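Local coordinates for T9SS C-terminal target domain-containing protein (Bacteroides cellulosilyticus, PDB 5JVK), which is a family 39 glycoside hydrolase that probably cleaves O-glycosidic bonds within carbohydrate chains, at residues T423-V428 / T453-K458; G483-N488 / Q494-K499. All blocks are in the same frame, centred on the assembly; numbering follows the deposited sequence.

Contact 1: T423-V428 / T453-K458; sequences TLLDGV and TTIRVK
Leu-425 and Ile-455 meet tip to tip, with CD2 of Leu-425 lying 4.0 Å from CD1 of Ile-455. Beside them, CD2 of Leu-424 approaches CG1 of Val-457 at a looser 4.3 Å. No hydrogen bond crosses here; four branched aliphatic side chains meet through methyl groups alone. The two partners on 453-458 alternate along an extended strand, so Ile-455 and Val-457 face the same way. The two leucines, in contrast, are consecutive. They can both look across because the chain turns a corner at Leu-424 and forms a classic beta bulge, in which Leu-424 and Leu-425 sit opposite the single residue Val-431. Leucine branches at CG, one bond beyond CB, so its tip can meet CD1 of Ile-455, which reaches out in turn; Ile-455 and Val-457 are beta-branched, which suits an extended strand. In Leu-425 the first torsion sets CG anti to the backbone N (chi1 -178°), which carries CD2 out toward Ile-455. Beyond the bulge, polar groups help to shape the turn. OD1 of Asp-426 accepts a 2.8 Å bond from N of Gly-427, using its anti side, and Gly-427 adopts backbone angles in which a side chain would press on the preceding carbonyl. OD2 of Asp-426 forms a salt bridge with Arg-366 at the end of helix 350-366, and OG1 of Thr-423 bonds to the same guanidinium. Chemically, then, this is a small hydrophobic seam at the margin of a beta-sandwich-like domain, held by dispersion and a partial exclusion of water, with direction and charge pairing left to the turn beside it.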
loop_
_atom_site.group_PDB
_atom_site.type_symbol
_atom_site.label_atom_id
_atom_site.label_comp_id
_atom_site.label_asym_id
_atom_site.label_seq_id
_atom_site.Cartn_x
_atom_site.Cartn_y
_atom_site.Cartn_z
ATOM N N THR A 423 -15.932 18.822 1.473
ATOM C CA THR A 423 -16.845 17.759 1.880
ATOM C C THR A 423 -18.256 18.171 1.463
ATOM O O THR A 423 -18.839 19.079 2.059
ATOM C CB THR A 423 -16.804 17.512 3.402
ATOM O OG1 THR A 423 -15.463 17.223 3.812
ATOM C CG2 THR A 423 -17.703 16.342 3.791
ATOM N N LEU A 424 -18.790 17.523 0.426
ATOM C CA LEU A 424 -20.191 17.717 0.022
ATOM C C LEU A 424 -21.150 17.006 0.982
ATOM O O LEU A 424 -22.208 17.541 1.308
ATOM C CB LEU A 424 -20.443 17.239 -1.413
ATOM C CG LEU A 424 -20.017 18.179 -2.550
ATOM C CD1 LEU A 424 -18.503 18.300 -2.643
ATOM C CD2 LEU A 424 -20.582 17.712 -3.885
ATOM N N LEU A 425 -20.778 15.799 1.409
ATOM C CA LEU A 425 -21.573 15.000 2.347
ATOM C C LEU A 425 -20.646 14.172 3.231
ATOM O O LEU A 425 -19.606 13.701 2.770
ATOM C CB LEU A 425 -22.527 14.079 1.580
ATOM C CG LEU A 425 -23.486 13.185 2.377
ATOM C CD1 LEU A 425 -24.497 14.004 3.170
ATOM C CD2 LEU A 425 -24.195 12.225 1.433
ATOM N N ASP A 426 -21.037 13.991 4.488
ATOM C CA ASP A 426 -20.221 13.299 5.482
ATOM C C ASP A 426 -21.112 12.358 6.290
ATOM O O ASP A 426 -22.335 12.379 6.141
ATOM C CB ASP A 426 -19.547 14.335 6.396
ATOM C CG ASP A 426 -18.224 13.856 6.982
ATOM O OD1 ASP A 426 -17.964 12.632 7.028
ATOM O OD2 ASP A 426 -17.433 14.725 7.407
ATOM N N GLY A 427 -20.497 11.518 7.117
ATOM C CA GLY A 427 -21.221 10.607 8.000
ATOM C C GLY A 427 -21.316 9.213 7.408
ATOM O O GLY A 427 -20.318 8.672 6.925
ATOM N N VAL A 428 -22.518 8.642 7.443
ATOM C CA VAL A 428 -22.783 7.298 6.919
ATOM C C VAL A 428 -22.403 7.216 5.439
ATOM O O VAL A 428 -21.768 6.247 5.015
ATOM C CB VAL A 428 -24.263 6.892 7.140
ATOM C CG1 VAL A 428 -24.639 5.638 6.357
ATOM C CG2 VAL A 428 -24.524 6.664 8.622
ATOM N N THR A 453 -26.770 2.067 -0.388
ATOM C CA THR A 453 -27.874 3.040 -0.425
ATOM C C THR A 453 -27.857 3.839 -1.718
ATOM O O THR A 453 -26.857 3.861 -2.439
ATOM C CB THR A 453 -27.818 4.070 0.731
ATOM O OG1 THR A 453 -26.530 4.698 0.771
ATOM C CG2 THR A 453 -28.099 3.419 2.056
ATOM N N THR A 454 -28.980 4.500 -1.984
ATOM C CA THR A 454 -29.109 5.445 -3.080
ATOM C C THR A 454 -29.192 6.857 -2.502
ATOM O O THR A 454 -29.891 7.080 -1.513
ATOM C CB THR A 454 -30.366 5.143 -3.911
ATOM O OG1 THR A 454 -30.278 3.809 -4.435
ATOM C CG2 THR A 454 -30.518 6.137 -5.062
ATOM N N ILE A 455 -28.463 7.795 -3.106
ATOM C CA ILE A 455 -28.572 9.218 -2.763
ATOM C C ILE A 455 -28.709 10.077 -4.017
ATOM O O ILE A 455 -28.390 9.644 -5.125
ATOM C CB ILE A 455 -27.379 9.728 -1.914
ATOM C CG1 ILE A 455 -26.042 9.568 -2.651
ATOM C CG2 ILE A 455 -27.325 9.007 -0.574
ATOM C CD1 ILE A 455 -24.971 10.506 -2.144
ATOM N N ARG A 456 -29.186 11.300 -3.813
ATOM C CA ARG A 456 -29.347 12.278 -4.876
ATOM C C ARG A 456 -28.495 13.486 -4.543
ATOM O O ARG A 456 -28.792 14.196 -3.596
ATOM C CB ARG A 456 -30.818 12.662 -5.008
ATOM C CG ARG A 456 -31.625 11.591 -5.708
ATOM C CD ARG A 456 -33.122 11.762 -5.526
ATOM N NE ARG A 456 -33.850 10.907 -6.467
ATOM C CZ ARG A 456 -34.005 9.583 -6.355
ATOM N NH1 ARG A 456 -33.498 8.899 -5.325
ATOM N NH2 ARG A 456 -34.684 8.925 -7.294
ATOM N N VAL A 457 -27.428 13.695 -5.308
ATOM C CA VAL A 457 -26.528 14.833 -5.120
ATOM C C VAL A 457 -26.809 15.836 -6.224
ATOM O O VAL A 457 -26.865 15.454 -7.394
ATOM C CB VAL A 457 -25.048 14.403 -5.208
ATOM C CG1 VAL A 457 -24.124 15.577 -4.895
ATOM C CG2 VAL A 457 -24.776 13.233 -4.270
ATOM N N LYS A 458 -26.982 17.109 -5.863
ATOM C CA LYS A 458 -27.180 18.158 -6.865
ATOM C C LYS A 458 -25.931 18.265 -7.731
ATOM O O LYS A 458 -24.820 18.294 -7.205
ATOM C CB LYS A 458 -27.484 19.515 -6.224
ATOM C CG LYS A 458 -27.589 20.644 -7.242
ATOM C CD LYS A 458 -28.282 21.879 -6.697
ATOM C CE LYS A 458 -28.405 22.942 -7.780
ATOM N NZ LYS A 458 -28.697 24.291 -7.222
#

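Contact 2: G483-N488 / Q494-K499; sequences GYLVLN and QYLVVK
A water bridges Asn-488 and Gln-494, accepting from N of Asn-488 at 2.7 Å and donating to OE1 of Gln-494 at 2.8 Å. The other end of the amide acts as donor: NE2 of Gln-494 binds O of Asn-488 at 3.2 Å, bent to 150° at the hydrogen. Glutamine suits this buried place because it offers a donor and an acceptor on one extended chain, serving O of Asn-488 directly and N through water. The acceptor lies nearly in the plane of the glutamine amide, yet NE2 stands 59° above the carbonyl plane of Asn-488, away from its lone pairs. With CG between the backbone N and the carbonyl carbon (chi1 70°) and the chain extended beyond it, Gln-494 spans the gap to strand 484-489. Its amide also passes the flank of Leu-487, where OE1 comes within 3.7 Å of CD2. A leucine in its place would probably leave O of Asn-488 without this donor and the bridging water without this acceptor, so that the water is less firmly placed. Further along, the contact becomes purely apolar. Leu-485 and Leu-496 meet tip to tip, CD1 to CD1, at 3.8 Å, and CD1 of Leu-487 adds a wider contact to the same methyl of Leu-496. Leucines suit this interior because each is apolar and long enough for its methyls to meet a partner from the other strand, the short strand axes being 9.7 Å apart. These strands run roughly antiparallel in facing sheets, 484-489 paired with 453-458 and 494-498 beside 439-447, as in a beta-sandwich. On the outer face of the larger sheet, Tyr-495 and Val-497 pack against helix 403-415.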
loop_
_atom_site.group_PDB
_atom_site.type_symbol
_atom_site.label_atom_id
_atom_site.label_comp_id
_atom_site.label_asym_id
_atom_site.label_seq_id
_atom_site.Cartn_x
_atom_site.Cartn_y
_atom_site.Cartn_z
ATOM N N GLY A 483 -32.112 17.712 -12.172
ATOM C CA GLY A 483 -30.929 18.439 -11.703
ATOM C C GLY A 483 -30.138 17.787 -10.572
ATOM O O GLY A 483 -29.227 18.417 -10.028
ATOM N N TYR A 484 -30.473 16.542 -10.222
ATOM C CA TYR A 484 -29.753 15.773 -9.202
ATOM C C TYR A 484 -29.210 14.490 -9.813
ATOM O O TYR A 484 -29.916 13.803 -10.553
ATOM C CB TYR A 484 -30.679 15.413 -8.038
ATOM C CG TYR A 484 -30.972 16.563 -7.108
ATOM C CD1 TYR A 484 -31.851 17.579 -7.482
ATOM C CD2 TYR A 484 -30.375 16.639 -5.848
ATOM C CE1 TYR A 484 -32.126 18.641 -6.632
ATOM C CE2 TYR A 484 -30.643 17.698 -4.990
ATOM C CZ TYR A 484 -31.519 18.694 -5.385
ATOM O OH TYR A 484 -31.791 19.746 -4.543
ATOM N N LEU A 485 -27.960 14.168 -9.494
ATOM C CA LEU A 485 -27.358 12.909 -9.907
ATOM C C LEU A 485 -27.786 11.820 -8.927
ATOM O O LEU A 485 -27.524 11.935 -7.731
ATOM C CB LEU A 485 -25.833 13.021 -9.941
ATOM C CG LEU A 485 -25.266 14.126 -10.834
ATOM C CD1 LEU A 485 -23.759 14.223 -10.665
ATOM C CD2 LEU A 485 -25.629 13.889 -12.291
ATOM N N VAL A 486 -28.450 10.781 -9.436
ATOM C CA VAL A 486 -28.878 9.640 -8.622
ATOM C C VAL A 486 -27.721 8.649 -8.564
ATOM O O VAL A 486 -27.404 8.021 -9.574
ATOM C CB VAL A 486 -30.135 8.943 -9.201
ATOM C CG1 VAL A 486 -30.601 7.815 -8.286
ATOM C CG2 VAL A 486 -31.257 9.950 -9.423
ATOM N N LEU A 487 -27.096 8.523 -7.391
ATOM C CA LEU A 487 -25.932 7.650 -7.192
ATOM C C LEU A 487 -26.294 6.442 -6.339
ATOM O O LEU A 487 -26.824 6.598 -5.239
ATOM C CB LEU A 487 -24.798 8.413 -6.504
ATOM C CG LEU A 487 -24.248 9.651 -7.213
ATOM C CD1 LEU A 487 -23.162 10.293 -6.364
ATOM C CD2 LEU A 487 -23.711 9.301 -8.591
ATOM N N ASN A 488 -25.990 5.249 -6.848
ATOM C CA ASN A 488 -26.211 3.999 -6.126
ATOM C C ASN A 488 -24.925 3.614 -5.411
ATOM O O ASN A 488 -24.051 2.967 -5.988
ATOM C CB ASN A 488 -26.656 2.898 -7.089
ATOM C CG ASN A 488 -28.002 3.198 -7.724
ATOM O OD1 ASN A 488 -28.971 3.510 -7.030
ATOM N ND2 ASN A 488 -28.067 3.114 -9.052
ATOM N N GLN A 494 -17.040 5.089 -5.824
ATOM C CA GLN A 494 -17.171 5.455 -7.230
ATOM C C GLN A 494 -16.767 6.912 -7.371
ATOM O O GLN A 494 -16.671 7.634 -6.377
ATOM C CB GLN A 494 -18.596 5.214 -7.738
ATOM C CG GLN A 494 -19.656 6.160 -7.194
ATOM C CD GLN A 494 -21.058 5.636 -7.414
ATOM O OE1 GLN A 494 -21.801 6.161 -8.238
ATOM N NE2 GLN A 494 -21.423 4.587 -6.682
ATOM N N TYR A 495 -16.543 7.339 -8.610
ATOM C CA TYR A 495 -15.903 8.614 -8.898
ATOM C C TYR A 495 -16.607 9.372 -10.025
ATOM O O TYR A 495 -16.955 8.781 -11.049
ATOM C CB TYR A 495 -14.441 8.376 -9.289
ATOM C CG TYR A 495 -13.682 7.450 -8.362
ATOM C CD1 TYR A 495 -13.061 7.936 -7.214
ATOM C CD2 TYR A 495 -13.588 6.086 -8.633
ATOM C CE1 TYR A 495 -12.362 7.091 -6.364
ATOM C CE2 TYR A 495 -12.892 5.232 -7.792
ATOM C CZ TYR A 495 -12.282 5.737 -6.656
ATOM O OH TYR A 495 -11.594 4.894 -5.818
ATOM N N LEU A 496 -16.805 10.678 -9.825
ATOM C CA LEU A 496 -17.312 11.580 -10.859
ATOM C C LEU A 496 -16.178 12.483 -11.335
ATOM O O LEU A 496 -15.817 13.437 -10.650
ATOM C CB LEU A 496 -18.461 12.436 -10.319
ATOM C CG LEU A 496 -19.805 11.744 -10.080
ATOM C CD1 LEU A 496 -20.691 12.604 -9.190
ATOM C CD2 LEU A 496 -20.505 11.442 -11.396
ATOM N N VAL A 497 -15.629 12.178 -12.507
ATOM C CA VAL A 497 -14.496 12.920 -13.070
ATOM C C VAL A 497 -14.992 14.145 -13.842
ATOM O O VAL A 497 -16.042 14.088 -14.478
ATOM C CB VAL A 497 -13.656 12.016 -14.000
ATOM C CG1 VAL A 497 -12.461 12.773 -14.579
ATOM C CG2 VAL A 497 -13.190 10.778 -13.244
ATOM N N VAL A 498 -14.233 15.242 -13.782
ATOM C CA VAL A 498 -14.565 16.486 -14.490
ATOM C C VAL A 498 -13.910 16.511 -15.880
ATOM O O VAL A 498 -12.736 16.165 -16.022
ATOM C CB VAL A 498 -14.142 17.731 -13.673
ATOM C CG1 VAL A 498 -14.404 19.021 -14.450
ATOM C CG2 VAL A 498 -14.877 17.755 -12.334
ATOM N N LYS A 499 -14.685 16.936 -16.885
ATOM C CA LYS A 499 -14.267 16.989 -18.302
ATOM C C LYS A 499 -13.707 15.670 -18.825
ATOM O O LYS A 499 -14.464 14.798 -19.246
ATOM C CB LYS A 499 -13.274 18.132 -18.544
ATOM C CG LYS A 499 -13.925 19.502 -18.456
ATOM C CD LYS A 499 -12.907 20.623 -18.342
ATOM C CE LYS A 499 -13.580 21.928 -17.937
ATOM N NZ LYS A 499 -12.595 23.026 -17.741
HETATM O O HOH W 1 -24.206 4.972 -8.918
#

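How the contacts relate
Both contacts join the same pair of sheets in the beta-sandwich-like domain that accompanies the eight-stranded barrel, and their centres lie about 11 Å apart. Strands 453-458 and 484-489 are antiparallel neighbours in the two-stranded sheet, joined by backbone hydrogen bonds, probably including Val-457 O to Leu-485 N and Ile-455 O to Leu-487 N. Contact 1 ties the first of them to an edge strand of the six-stranded sheet, at the surface; contact 2 ties the second to 494-498, inside that sheet, and is largely buried. The chemistry follows: contact 1 is an entirely apolar surface seam, whereas contact 2 buries nearly twice the area and adds a side-chain amide and a water at one end.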